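Local coordinates for glycosyl hydrolase family 2, TIM barrel domain protein (Parabacteroides merdae ATCC 43184, PDB 6DXU) that probably hydrolyses beta-glucuronides as a family 2 glycoside hydrolase (beta-glucuronidase) of a human gut bacterium, at residues D[208-213]-D[223-228]. Sequence-based numbering, arbitrary orientation.
Sequences HLESSL and KVKTSF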
ATOM      1  N   HIS D 208      10.546 -21.182  29.637  1.00 22.73           N
ATOM      2  CA  HIS D 208       9.736 -20.596  30.702  1.00 23.18           C
ATOM      3  C   HIS D 208       9.712 -21.529  31.901  1.00 25.70           C
ATOM      4  O   HIS D 208       9.318 -22.691  31.780  1.00 26.04           O
ATOM      5  CB  HIS D 208       8.323 -20.290  30.214  1.00 27.94           C
ATOM      6  CG  HIS D 208       8.233 -18.998  29.466  1.00 31.83           C
ATOM      7  ND1 HIS D 208       7.481 -18.841  28.322  1.00 36.13           N
ATOM      8  CD2 HIS D 208       8.824 -17.802  29.697  1.00 28.88           C
ATOM      9  CE1 HIS D 208       7.608 -17.600  27.883  1.00 37.37           C
ATOM     10  NE2 HIS D 208       8.414 -16.947  28.703  1.00 33.43           N
ATOM     11  N   LEU D 209      10.142 -21.019  33.048  1.00 23.83           N
ATOM     12  CA  LEU D 209      10.192 -21.775  34.295  1.00 25.53           C
ATOM     13  C   LEU D 209       9.076 -21.251  35.188  1.00 27.82           C
ATOM     14  O   LEU D 209       9.184 -20.156  35.737  1.00 30.49           O
ATOM     15  CB  LEU D 209      11.551 -21.621  34.968  1.00 25.34           C
ATOM     16  CG  LEU D 209      12.738 -21.923  34.056  1.00 25.99           C
ATOM     17  CD1 LEU D 209      14.046 -21.703  34.792  1.00 24.42           C
ATOM     18  CD2 LEU D 209      12.649 -23.344  33.524  1.00 27.12           C
ATOM     19  N   GLU D 210       7.991 -22.012  35.308  1.00 26.58           N
ATOM     20  CA  GLU D 210       6.876 -21.630  36.168  1.00 28.27           C
ATOM     21  C   GLU D 210       7.119 -22.223  37.542  1.00 29.62           C
ATOM     22  O   GLU D 210       7.078 -23.441  37.699  1.00 30.38           O
ATOM     23  CB  GLU D 210       5.537 -22.124  35.642  1.00 29.72           C
ATOM     24  CG  GLU D 210       4.888 -21.322  34.569  1.00 43.05           C
ATOM     25  CD  GLU D 210       3.533 -21.915  34.221  1.00 44.91           C
ATOM     26  OE1 GLU D 210       3.514 -22.931  33.509  1.00 49.72           O
ATOM     27  OE2 GLU D 210       2.497 -21.395  34.691  1.00 44.23           O
ATOM     28  N   SER D 211       7.415 -21.376  38.521  1.00 31.38           N
ATOM     29  CA  SER D 211       7.650 -21.820  39.888  1.00 31.34           C
ATOM     30  C   SER D 211       6.542 -21.293  40.787  1.00 40.81           C
ATOM     31  O   SER D 211       6.100 -20.149  40.635  1.00 42.63           O
ATOM     32  CB  SER D 211       9.010 -21.354  40.396  1.00 32.62           C
ATOM     33  OG  SER D 211       9.116 -19.950  40.306  1.00 39.72           O
ATOM     34  N   SER D 212       6.091 -22.141  41.709  1.00 38.95           N
ATOM     35  CA  SER D 212       5.090 -21.788  42.707  1.00 37.19           C
ATOM     36  C   SER D 212       5.493 -22.410  44.032  1.00 39.75           C
ATOM     37  O   SER D 212       6.229 -23.401  44.078  1.00 37.47           O
ATOM     38  CB  SER D 212       3.682 -22.239  42.313  1.00 33.90           C
ATOM     39  OG  SER D 212       3.656 -23.618  42.004  1.00 39.83           O
ATOM     40  N   LEU D 213       5.032 -21.797  45.115  1.00 41.13           N
ATOM     41  CA  LEU D 213       5.441 -22.188  46.455  1.00 43.83           C
ATOM     42  C   LEU D 213       4.189 -22.412  47.295  1.00 51.58           C
ATOM     43  O   LEU D 213       3.329 -21.530  47.370  1.00 56.65           O
ATOM     44  CB  LEU D 213       6.353 -21.105  47.029  1.00 40.05           C
ATOM     45  CG  LEU D 213       7.180 -21.399  48.253  1.00 43.79           C
ATOM     46  CD1 LEU D 213       8.102 -22.582  47.965  1.00 35.75           C
ATOM     47  CD2 LEU D 213       7.997 -20.138  48.515  1.00 39.26           C
ATOM     48  N   LYS D 223       7.464 -26.111  36.715  1.00 25.82           N
ATOM     49  CA  LYS D 223       7.092 -26.583  35.389  1.00 26.00           C
ATOM     50  C   LYS D 223       8.057 -25.967  34.391  1.00 24.76           C
ATOM     51  O   LYS D 223       8.253 -24.747  34.390  1.00 25.07           O
ATOM     52  CB  LYS D 223       5.655 -26.201  35.025  1.00 30.66           C
ATOM     53  CG  LYS D 223       4.574 -26.926  35.815  1.00 38.51           C
ATOM     54  CD  LYS D 223       3.190 -26.608  35.240  1.00 43.96           C
ATOM     55  CE  LYS D 223       2.157 -26.396  36.337  1.00 51.50           C
ATOM     56  NZ  LYS D 223       0.777 -26.487  35.775  1.00 63.40           N
ATOM     57  N   VAL D 224       8.678 -26.811  33.577  1.00 24.75           N
ATOM     58  CA  VAL D 224       9.668 -26.382  32.601  1.00 23.02           C
ATOM     59  C   VAL D 224       8.999 -26.456  31.238  1.00 24.50           C
ATOM     60  O   VAL D 224       8.704 -27.553  30.745  1.00 23.16           O
ATOM     61  CB  VAL D 224      10.930 -27.250  32.638  1.00 22.25           C
ATOM     62  CG1 VAL D 224      11.908 -26.798  31.570  1.00 23.05           C
ATOM     63  CG2 VAL D 224      11.593 -27.219  34.040  1.00 24.83           C
ATOM     64  N   LYS D 225       8.745 -25.299  30.635  1.00 24.84           N
ATOM     65  CA  LYS D 225       8.124 -25.238  29.319  1.00 23.23           C
ATOM     66  C   LYS D 225       9.083 -24.578  28.339  1.00 24.82           C
ATOM     67  O   LYS D 225       9.842 -23.668  28.691  1.00 22.89           O
ATOM     68  CB  LYS D 225       6.793 -24.471  29.352  1.00 26.99           C
ATOM     69  CG  LYS D 225       5.706 -25.155  30.168  1.00 33.45           C
ATOM     70  CD  LYS D 225       4.494 -24.251  30.361  1.00 40.97           C
ATOM     71  CE  LYS D 225       3.396 -24.956  31.158  1.00 43.80           C
ATOM     72  NZ  LYS D 225       2.279 -24.024  31.481  1.00 47.74           N
ATOM     73  N   THR D 226       9.050 -25.043  27.100  1.00 23.11           N
ATOM     74  CA  THR D 226       9.977 -24.525  26.114  1.00 24.07           C
ATOM     75  C   THR D 226       9.301 -24.464  24.754  1.00 22.46           C
ATOM     76  O   THR D 226       8.311 -25.151  24.497  1.00 24.73           O
ATOM     77  CB  THR D 226      11.248 -25.376  26.048  1.00 26.61           C
ATOM     78  OG1 THR D 226      12.229 -24.694  25.257  1.00 39.30           O
ATOM     79  CG2 THR D 226      10.961 -26.729  25.437  1.00 22.22           C
ATOM     80  N   SER D 227       9.824 -23.579  23.913  1.00 24.53           N
ATOM     81  CA  SER D 227       9.504 -23.517  22.492  1.00 22.92           C
ATOM     82  C   SER D 227      10.782 -23.796  21.718  1.00 24.10           C
ATOM     83  O   SER D 227      11.811 -23.165  21.978  1.00 24.59           O
ATOM     84  CB  SER D 227       8.947 -22.141  22.104  1.00 29.44           C
ATOM     85  OG  SER D 227       7.724 -21.880  22.773  1.00 39.17           O
ATOM     86  N   PHE D 228      10.732 -24.744  20.792  1.00 21.85           N
ATOM     87  CA  PHE D 228      11.919 -25.096  20.023  1.00 19.22           C
ATOM     88  C   PHE D 228      12.072 -24.210  18.802  1.00 27.27           C
ATOM     89  O   PHE D 228      11.090 -23.787  18.189  1.00 25.28           O
ATOM     90  CB  PHE D 228      11.861 -26.555  19.571  1.00 20.68           C
ATOM     91  CG  PHE D 228      12.121 -27.527  20.680  1.00 19.09           C
ATOM     92  CD1 PHE D 228      13.418 -27.901  20.994  1.00 21.06           C
ATOM     93  CD2 PHE D 228      11.067 -28.051  21.418  1.00 20.37           C
ATOM     94  CE1 PHE D 228      13.663 -28.784  22.023  1.00 25.33           C
ATOM     95  CE2 PHE D 228      11.306 -28.939  22.444  1.00 22.16           C
ATOM     96  CZ  PHE D 228      12.608 -29.301  22.748  1.00 24.34           C
TER
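The carboxylate of E210 is flanked by two lysines of the facing strand: K223 CD stands off one face, beyond OE1, 4.1 Å from E210 OE1, while K225 reaches the edge on the syn side of OE1, tilted toward the opposite face. The imidazole of H208, on the same side of the sheet, turns its end away from 223-228; its NE2 edge is hydrogen-bonded to V414 O and its ring meets H417 edge-to-face. These residues belong to an antiparallel beta hairpin, strands 203-213 and 219-229, in what is probably the immunoglobulin-like beta-sandwich of family 2 glycoside hydrolases. H208 and K225 form one hydrogen-bonded pair, with H208 N to K225 O at 2.8 Å and K225 N to H208 O at 2.9 Å; E210 and K223 form the next. Between them L209 and V224 are a non-hydrogen-bonded pair, their side chains side by side on the buried face. There L209 CD2 lies 4.0 Å from both V224 CG1 and V224 CG2, and L209 also packs on E303 and F305 of strand 297-305 in the facing sheet. The charged side is held by a diagonal salt bridge. K225 is extended from CG onward (chi3 179°), which takes its ammonium diagonally across to the glutamate, and K225 NZ sits 2.6 Å from E210 OE1, 26° out of the carboxylate plane.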